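Local coordinates for phage tail sheath protein (Desulfitobacterium hafniense, PDB 3HXL), which probably forms, in many copies, the contractile sheath around the tail tube of a myovirus-type phage or prophage, at residues L212-T217 with E236-A241; G228-V233 with V349-N354; A240-G245 with N328-F333. All blocks are in the same frame, centred on the assembly; numbering follows the deposited sequence.

Contact 1: L212-T217 with E236-A241; sequences LKATFT and ENYPAA
Lys213 of helix 210-227 reaches the end of strand 232-236 and the loop after it, and its ammonium group carries the polar half of the contact. NZ donates to the backbone O of Glu236 at 2.6 Å and forms a salt bridge with OE2 of the same residue at 2.9 Å, meeting the carboxylate on its anti side and out of its plane. A weak third bond runs to the O of Asn237. Glu236 OE1, in turn, takes a hydrogen bond from Asn237 ND2, which comes from above the carboxylate plane; Asn237 ND2 also reaches the O of Lys250.

The second kind of interaction is aromatic. Lys213 CB sits over the centre of the Tyr238 ring, 3.7 Å from its centroid, a CH-pi contact, while Lys213 CD passes Tyr238 CD2 at 3.6 Å. With CG beside the backbone N (chi1 -63°) and the chain extended from there, the lysine passes the ring and still delivers NZ to Glu236.

Van der Waals contacts fill in the rest. Ala214 CB lies 3.4 Å from Tyr238 OH, and Thr217 rests its CG2 on Ala241 CB. Within its own helix Thr217 OG1 donates a hydrogen bond to Lys213 O, which fixes the hydroxyl while CG2 meets the alanine.

One lysine thus serves twice, its hydrocarbon part as a cover for the tyrosine and its charge, probably partly neutralised by Glu236, as a tie for the turn after the strand.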
loop_
_atom_site.group_PDB
_atom_site.type_symbol
_atom_site.label_atom_id
_atom_site.label_comp_id
_atom_site.label_asym_id
_atom_site.label_seq_id
_atom_site.Cartn_x
_atom_site.Cartn_y
_atom_site.Cartn_z
ATOM N N LEU A 212 -1.668 18.116 1.802
ATOM C CA LEU A 212 -1.107 16.775 1.899
ATOM C C LEU A 212 -0.718 16.250 0.527
ATOM O O LEU A 212 0.307 15.584 0.376
ATOM C CB LEU A 212 -2.113 15.814 2.545
ATOM C CG LEU A 212 -2.285 15.944 4.055
ATOM C CD1 LEU A 212 -3.351 14.972 4.539
ATOM C CD2 LEU A 212 -0.952 15.662 4.736
ATOM N N LYS A 213 -1.543 16.548 -0.470
ATOM C CA LYS A 213 -1.275 16.099 -1.828
ATOM C C LYS A 213 0.056 16.668 -2.319
ATOM O O LYS A 213 0.829 15.970 -2.972
ATOM C CB LYS A 213 -2.399 16.537 -2.767
ATOM C CG LYS A 213 -3.761 15.935 -2.448
ATOM C CD LYS A 213 -4.810 16.477 -3.407
ATOM C CE LYS A 213 -6.223 16.226 -2.913
ATOM N NZ LYS A 213 -7.229 16.794 -3.854
ATOM N N ALA A 214 0.322 17.931 -1.996
ATOM C CA ALA A 214 1.562 18.565 -2.423
ATOM C C ALA A 214 2.743 17.889 -1.751
ATOM O O ALA A 214 3.763 17.620 -2.386
ATOM C CB ALA A 214 1.537 20.058 -2.080
ATOM N N THR A 215 2.600 17.605 -0.464
ATOM C CA THR A 215 3.658 16.949 0.291
ATOM C C THR A 215 3.928 15.548 -0.261
ATOM O O THR A 215 5.083 15.163 -0.440
ATOM C CB THR A 215 3.292 16.862 1.787
ATOM O OG1 THR A 215 3.299 18.181 2.355
ATOM C CG2 THR A 215 4.288 15.992 2.540
ATOM N N PHE A 216 2.871 14.790 -0.539
ATOM C CA PHE A 216 3.061 13.452 -1.080
ATOM C C PHE A 216 3.712 13.517 -2.458
ATOM O O PHE A 216 4.518 12.655 -2.808
ATOM C CB PHE A 216 1.727 12.690 -1.143
ATOM C CG PHE A 216 1.352 12.024 0.156
ATOM C CD1 PHE A 216 0.984 10.676 0.182
ATOM C CD2 PHE A 216 1.391 12.732 1.359
ATOM C CE1 PHE A 216 0.658 10.046 1.387
ATOM C CE2 PHE A 216 1.069 12.112 2.565
ATOM C CZ PHE A 216 0.704 10.759 2.582
ATOM N N THR A 217 3.378 14.549 -3.229
ATOM C CA THR A 217 3.957 14.725 -4.563
ATOM C C THR A 217 5.459 14.971 -4.428
ATOM O O THR A 217 6.254 14.394 -5.166
ATOM C CB THR A 217 3.294 15.909 -5.309
ATOM O OG1 THR A 217 1.904 15.621 -5.515
ATOM C CG2 THR A 217 3.958 16.135 -6.668
ATOM N N GLU A 236 -6.094 12.070 -5.117
ATOM C CA GLU A 236 -7.430 12.420 -5.595
ATOM C C GLU A 236 -7.431 13.824 -6.178
ATOM O O GLU A 236 -7.024 14.766 -5.509
ATOM C CB GLU A 236 -8.422 12.395 -4.425
ATOM C CG GLU A 236 -9.833 12.789 -4.795
ATOM C CD GLU A 236 -10.207 14.226 -4.425
ATOM O OE1 GLU A 236 -11.320 14.621 -4.797
ATOM O OE2 GLU A 236 -9.426 14.955 -3.769
ATOM N N ASN A 237 -7.892 13.958 -7.416
ATOM C CA ASN A 237 -7.979 15.257 -8.072
ATOM C C ASN A 237 -6.800 16.206 -7.821
ATOM O O ASN A 237 -6.946 17.252 -7.183
ATOM C CB ASN A 237 -9.296 15.937 -7.669
ATOM C CG ASN A 237 -10.498 15.315 -8.352
ATOM O OD1 ASN A 237 -10.758 15.578 -9.524
ATOM N ND2 ASN A 237 -11.220 14.467 -7.631
ATOM N N TYR A 238 -5.631 15.834 -8.327
ATOM C CA TYR A 238 -4.452 16.672 -8.177
ATOM C C TYR A 238 -3.553 16.565 -9.401
ATOM O O TYR A 238 -2.369 16.231 -9.295
ATOM C CB TYR A 238 -3.670 16.279 -6.925
ATOM C CG TYR A 238 -2.749 17.371 -6.432
ATOM C CD1 TYR A 238 -1.361 17.240 -6.520
ATOM C CD2 TYR A 238 -3.269 18.537 -5.870
ATOM C CE1 TYR A 238 -0.511 18.248 -6.053
ATOM C CE2 TYR A 238 -2.434 19.548 -5.402
ATOM C CZ TYR A 238 -1.057 19.397 -5.494
ATOM O OH TYR A 238 -0.232 20.389 -5.010
ATOM N N PRO A 239 -4.108 16.838 -10.585
ATOM C CA PRO A 239 -3.318 16.764 -11.813
ATOM C C PRO A 239 -2.189 17.797 -11.816
ATOM O O PRO A 239 -1.247 17.697 -12.601
ATOM C CB PRO A 239 -4.353 17.016 -12.902
ATOM C CG PRO A 239 -5.340 17.910 -12.227
ATOM C CD PRO A 239 -5.489 17.263 -10.875
ATOM N N ALA A 240 -2.279 18.779 -10.924
ATOM C CA ALA A 240 -1.257 19.820 -10.842
ATOM C C ALA A 240 0.128 19.249 -10.530
ATOM O O ALA A 240 1.148 19.921 -10.727
ATOM C CB ALA A 240 -1.650 20.867 -9.779
ATOM N N ALA A 241 0.167 18.014 -10.035
ATOM C CA ALA A 241 1.431 17.362 -9.706
ATOM C C ALA A 241 2.348 17.298 -10.938
ATOM O O ALA A 241 3.569 17.418 -10.817
ATOM C CB ALA A 241 1.169 15.940 -9.167
#

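Contact 2: G228-V233 with V349-N354; sequences GKKIQV and VLDGIN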
loop_
_atom_site.group_PDB
_atom_site.type_symbol
_atom_site.label_atom_id
_atom_site.label_comp_id
_atom_site.label_asym_id
_atom_site.label_seq_id
_atom_site.Cartn_x
_atom_site.Cartn_y
_atom_site.Cartn_z
ATOM N N GLY A 228 16.575 7.139 -5.835
ATOM C CA GLY A 228 16.598 5.988 -6.718
ATOM C C GLY A 228 15.643 4.910 -6.229
ATOM O O GLY A 228 15.794 3.731 -6.557
ATOM N N LYS A 229 14.664 5.313 -5.425
ATOM C CA LYS A 229 13.670 4.380 -4.901
ATOM C C LYS A 229 12.391 4.646 -5.686
ATOM O O LYS A 229 11.593 5.512 -5.329
ATOM C CB LYS A 229 13.438 4.614 -3.408
ATOM C CG LYS A 229 12.660 3.504 -2.740
ATOM C CD LYS A 229 12.403 3.796 -1.279
ATOM C CE LYS A 229 11.682 2.625 -0.627
ATOM N NZ LYS A 229 11.108 3.010 0.687
ATOM N N LYS A 230 12.207 3.891 -6.762
ATOM C CA LYS A 230 11.059 4.065 -7.635
ATOM C C LYS A 230 9.739 3.546 -7.073
ATOM O O LYS A 230 9.533 2.337 -6.911
ATOM C CB LYS A 230 11.360 3.433 -8.994
ATOM C CG LYS A 230 12.666 3.916 -9.628
ATOM C CD LYS A 230 12.638 5.409 -9.986
ATOM C CE LYS A 230 13.977 5.866 -10.579
ATOM N NZ LYS A 230 13.943 7.269 -11.093
ATOM N N ILE A 231 8.850 4.488 -6.774
ATOM C CA ILE A 231 7.527 4.206 -6.227
ATOM C C ILE A 231 6.553 5.233 -6.807
ATOM O O ILE A 231 6.968 6.165 -7.496
ATOM C CB ILE A 231 7.523 4.340 -4.678
ATOM C CG1 ILE A 231 7.989 5.741 -4.269
ATOM C CG2 ILE A 231 8.449 3.306 -4.044
ATOM C CD1 ILE A 231 6.862 6.733 -4.086
ATOM N N GLN A 232 5.264 5.058 -6.543
ATOM C CA GLN A 232 4.262 6.013 -6.996
ATOM C C GLN A 232 3.266 6.294 -5.884
ATOM O O GLN A 232 3.050 5.465 -4.995
ATOM C CB GLN A 232 3.492 5.506 -8.226
ATOM C CG GLN A 232 4.245 5.590 -9.564
ATOM C CD GLN A 232 3.367 5.162 -10.743
ATOM O OE1 GLN A 232 2.893 4.024 -10.795
ATOM N NE2 GLN A 232 3.149 6.073 -11.690
ATOM N N VAL A 233 2.677 7.482 -5.937
ATOM C CA VAL A 233 1.663 7.892 -4.984
ATOM C C VAL A 233 0.401 8.141 -5.797
ATOM O O VAL A 233 0.461 8.694 -6.900
ATOM C CB VAL A 233 2.047 9.208 -4.246
ATOM C CG1 VAL A 233 3.320 9.003 -3.448
ATOM C CG2 VAL A 233 2.208 10.334 -5.243
ATOM N N VAL A 349 7.768 -0.845 -16.094
ATOM C CA VAL A 349 8.923 -1.512 -16.680
ATOM C C VAL A 349 10.221 -0.769 -16.365
ATOM O O VAL A 349 11.240 -1.393 -16.049
ATOM C CB VAL A 349 8.770 -1.703 -18.204
ATOM C CG1 VAL A 349 8.485 -0.389 -18.882
ATOM C CG2 VAL A 349 10.040 -2.338 -18.764
ATOM N N LEU A 350 10.182 0.558 -16.417
ATOM C CA LEU A 350 11.366 1.353 -16.124
ATOM C C LEU A 350 11.723 1.302 -14.638
ATOM O O LEU A 350 12.904 1.213 -14.284
ATOM C CB LEU A 350 11.165 2.800 -16.576
ATOM C CG LEU A 350 10.961 2.997 -18.080
ATOM C CD1 LEU A 350 10.970 4.486 -18.391
ATOM C CD2 LEU A 350 12.077 2.297 -18.863
ATOM N N ASP A 351 10.719 1.360 -13.763
ATOM C CA ASP A 351 10.990 1.276 -12.329
ATOM C C ASP A 351 11.544 -0.119 -12.038
ATOM O O ASP A 351 12.388 -0.301 -11.155
ATOM C CB ASP A 351 9.717 1.520 -11.502
ATOM C CG ASP A 351 9.262 2.973 -11.534
ATOM O OD1 ASP A 351 9.951 3.810 -12.158
ATOM O OD2 ASP A 351 8.207 3.280 -10.930
ATOM N N GLY A 352 11.068 -1.107 -12.793
ATOM C CA GLY A 352 11.547 -2.468 -12.609
ATOM C C GLY A 352 13.017 -2.569 -12.967
ATOM O O GLY A 352 13.804 -3.210 -12.265
ATOM N N ILE A 353 13.391 -1.937 -14.075
ATOM C CA ILE A 353 14.780 -1.944 -14.516
ATOM C C ILE A 353 15.629 -1.277 -13.446
ATOM O O ILE A 353 16.682 -1.790 -13.057
ATOM C CB ILE A 353 14.944 -1.182 -15.843
ATOM C CG1 ILE A 353 14.334 -2.000 -16.986
ATOM C CG2 ILE A 353 16.419 -0.896 -16.110
ATOM C CD1 ILE A 353 14.349 -1.286 -18.324
ATOM N N ASN A 354 15.163 -0.130 -12.968
ATOM C CA ASN A 354 15.885 0.604 -11.935
ATOM C C ASN A 354 16.046 -0.217 -10.664
ATOM O O ASN A 354 17.159 -0.549 -10.266
ATOM C CB ASN A 354 15.150 1.890 -11.570
ATOM C CG ASN A 354 15.900 2.702 -10.532
ATOM O OD1 ASN A 354 16.709 3.563 -10.871
ATOM N ND2 ASN A 354 15.655 2.408 -9.261
#
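Lys230 and Asp351 make the tight part of this contact: CB of the lysine presses against the carboxylate carbon CG of the aspartate at 3.3 Å, and the two side chains cross at about a right angle. Their backbones are close here too, with the two CA atoms 5.5 Å apart. Lys230 CG then touches Asn354 ND2 at 3.4 Å, and Lys230 CE lies 3.6 Å from Asn354 OD1, so the aliphatic chain runs across the amide. The bend at chi2 (-65°) turns the lysine away from a straight course, and its NZ ends 5.4 Å from Asp351 OD1, too far for a direct ion pair. Each charge has its main partner elsewhere: Lys230 NZ bonds to the backbone O of Arg224, and Asp351 OD2 forms a salt bridge with the Arg224 side chain.

Toward Gly228 the contact is looser, and both Gly228 and Asn354 are partly exposed. Asn354 places CG anti to its own backbone N (chi1 -178°), sending the amide out from the helix to the loop. There ND2 gives the one hydrogen bond between the segments, to Gly228 O at 3.0 Å, bent at the hydrogen and coming from above the carbonyl plane.

Gly228, with positive phi, directly follows helix 210-227, and the chain then runs past helix 344-364 before entering strand 232-236. The contact therefore joins the turn between that helix and strand, in the subtilisin-like region, to a long helix of the C-terminal region, with Arg224 bridging from helix 210-227.

Contact 3: A240-G245 with N328-F333; sequences AADYEG and NTLTSF
The Asp242 carboxylate and the Asn328 amide are the flat groups that meet the opposite segment, while the Tyr243 ring has, from its own segment, the backbone N of Gly245 and CG of Glu244 over one face, both toward its rim. Asp242 OD1 takes Thr331 N nearly head-on at 2.8 Å, with an almost straight N-H...O angle of 171°, and Ser332 N at 3.0 Å on its syn side, close to the carboxylate plane. Asp242 OD2 faces the Ser332 hydroxyl, OG, at 2.5 Å, so short that the exact distance is doubtful. Extension of Asp242 with CG anti to the backbone N (chi1 -176°) brings the carboxylate to this turn, where Ser332 is the centre of an inverse gamma turn. The Asn328 amide lies against the Glu244 backbone: Asn328 OD1 lies 3.4 Å from Glu244 CA, and the same oxygen accepts Leu330 N in the carbonyl plane, on a lone pair, closing an Asx turn.

Between these groups the backbones come close. Thr329 OG1 lies 2.8 Å from Tyr243 O, and Asp242 CA points its hydrogen at Thr329 O in a CA-H...O contact of 3.3 Å. Leu330 packs beside Glu244 with the two side chains pointing the same way; Glu244 OE1 itself forms a salt bridge with Lys337.

The contact joins the loop between strands 232-236 and 246-255 to the long connection between strand 320-323 and helix 344-364. Helix 210-227 lies along Tyr243, whose OH bonds to Asp225, and Asn328 ND2 reaches Phe341 O just ahead of helix 344-364.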
loop_
_atom_site.group_PDB
_atom_site.type_symbol
_atom_site.label_atom_id
_atom_site.label_comp_id
_atom_site.label_asym_id
_atom_site.label_seq_id
_atom_site.Cartn_x
_atom_site.Cartn_y
_atom_site.Cartn_z
ATOM N N ALA A 240 -2.279 18.779 -10.924
ATOM C CA ALA A 240 -1.257 19.820 -10.842
ATOM C C ALA A 240 0.128 19.249 -10.530
ATOM O O ALA A 240 1.148 19.921 -10.727
ATOM C CB ALA A 240 -1.650 20.867 -9.779
ATOM N N ALA A 241 0.167 18.014 -10.035
ATOM C CA ALA A 241 1.431 17.362 -9.706
ATOM C C ALA A 241 2.348 17.298 -10.938
ATOM O O ALA A 241 3.569 17.418 -10.817
ATOM C CB ALA A 241 1.169 15.940 -9.167
ATOM N N ASP A 242 1.745 17.087 -12.109
ATOM C CA ASP A 242 2.469 17.019 -13.386
ATOM C C ASP A 242 3.789 16.260 -13.239
ATOM O O ASP A 242 4.855 16.741 -13.630
ATOM C CB ASP A 242 2.704 18.451 -13.899
ATOM C CG ASP A 242 3.364 18.498 -15.272
ATOM O OD1 ASP A 242 3.250 17.521 -16.041
ATOM O OD2 ASP A 242 3.982 19.541 -15.588
ATOM N N TYR A 243 3.694 15.057 -12.680
ATOM C CA TYR A 243 4.857 14.222 -12.432
ATOM C C TYR A 243 4.496 12.743 -12.610
ATOM O O TYR A 243 3.431 12.307 -12.169
ATOM C CB TYR A 243 5.355 14.494 -11.014
ATOM C CG TYR A 243 6.572 13.691 -10.618
ATOM C CD1 TYR A 243 7.741 13.748 -11.375
ATOM C CD2 TYR A 243 6.549 12.867 -9.491
ATOM C CE1 TYR A 243 8.861 12.998 -11.024
ATOM C CE2 TYR A 243 7.668 12.112 -9.129
ATOM C CZ TYR A 243 8.815 12.188 -9.906
ATOM O OH TYR A 243 9.915 11.442 -9.581
ATOM N N GLU A 244 5.382 11.984 -13.257
ATOM C CA GLU A 244 5.141 10.555 -13.516
ATOM C C GLU A 244 5.059 9.712 -12.247
ATOM O O GLU A 244 4.598 8.564 -12.275
ATOM C CB GLU A 244 6.231 9.971 -14.432
ATOM C CG GLU A 244 7.634 9.955 -13.827
ATOM C CD GLU A 244 8.428 11.211 -14.165
ATOM O OE1 GLU A 244 7.806 12.226 -14.542
ATOM O OE2 GLU A 244 9.670 11.175 -14.053
ATOM N N GLY A 245 5.501 10.277 -11.131
ATOM C CA GLY A 245 5.451 9.540 -9.884
ATOM C C GLY A 245 4.114 9.699 -9.182
ATOM O O GLY A 245 3.890 9.110 -8.127
ATOM N N ASN A 328 -0.536 8.548 -15.563
ATOM C CA ASN A 328 -0.167 9.320 -14.384
ATOM C C ASN A 328 -0.340 10.803 -14.747
ATOM O O ASN A 328 -0.781 11.123 -15.850
ATOM C CB ASN A 328 1.271 8.998 -13.939
ATOM C CG ASN A 328 2.289 9.167 -15.050
ATOM O OD1 ASN A 328 2.490 10.270 -15.572
ATOM N ND2 ASN A 328 2.953 8.074 -15.407
ATOM N N THR A 329 0.000 11.699 -13.826
ATOM C CA THR A 329 -0.188 13.132 -14.055
ATOM C C THR A 329 0.781 13.863 -14.971
ATOM O O THR A 329 0.593 15.055 -15.231
ATOM C CB THR A 329 -0.187 13.901 -12.736
ATOM O OG1 THR A 329 1.087 13.757 -12.110
ATOM C CG2 THR A 329 -1.260 13.373 -11.809
ATOM N N LEU A 330 1.820 13.193 -15.450
ATOM C CA LEU A 330 2.778 13.875 -16.316
ATOM C C LEU A 330 2.163 14.376 -17.617
ATOM O O LEU A 330 1.674 13.583 -18.427
ATOM C CB LEU A 330 3.959 12.960 -16.646
ATOM C CG LEU A 330 4.998 13.602 -17.571
ATOM C CD1 LEU A 330 5.700 14.759 -16.841
ATOM C CD2 LEU A 330 6.024 12.552 -17.976
ATOM N N THR A 331 2.189 15.696 -17.814
ATOM C CA THR A 331 1.657 16.298 -19.037
ATOM C C THR A 331 2.662 17.216 -19.730
ATOM O O THR A 331 2.534 17.469 -20.924
ATOM C CB THR A 331 0.367 17.128 -18.791
ATOM O OG1 THR A 331 0.640 18.175 -17.852
ATOM C CG2 THR A 331 -0.748 16.244 -18.263
ATOM N N SER A 332 3.651 17.720 -18.992
ATOM C CA SER A 332 4.661 18.599 -19.579
ATOM C C SER A 332 5.765 17.740 -20.183
ATOM O O SER A 332 6.817 17.552 -19.581
ATOM C CB SER A 332 5.259 19.526 -18.516
ATOM O OG SER A 332 4.251 20.305 -17.904
ATOM N N PHE A 333 5.525 17.223 -21.378
ATOM C CA PHE A 333 6.498 16.368 -22.026
ATOM C C PHE A 333 7.648 17.142 -22.650
ATOM O O PHE A 333 7.478 18.271 -23.122
ATOM C CB PHE A 333 5.799 15.509 -23.079
ATOM C CG PHE A 333 4.593 14.778 -22.554
ATOM C CD1 PHE A 333 4.707 13.904 -21.477
ATOM C CD2 PHE A 333 3.341 14.973 -23.130
ATOM C CE1 PHE A 333 3.590 13.234 -20.979
ATOM C CE2 PHE A 333 2.217 14.308 -22.641
ATOM C CZ PHE A 333 2.339 13.439 -21.565
#

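In the fold
From the N terminus, helix 210-227 supplies the first segment of contact 1 and then runs into 228-233, the first half of contact 2. Strand 232-236 begins within that segment, and contact 1 closes at 236-241, spanning the helix-to-strand connection; in chain order contacts 1 and 2 cross. Contact 3 opens on the loop after the strand, sharing Ala240 and Ala241 with contact 1, and closes at 328-333, so it nests inside the long excursion that contact 2 ends at 349-354. Contacts 2 and 3 meet where Gln232 and Val233 probably bond to Glu244 and Gly245. Together they tie one helix-strand unit to the connection leading to helix 344-364 and to that helix itself.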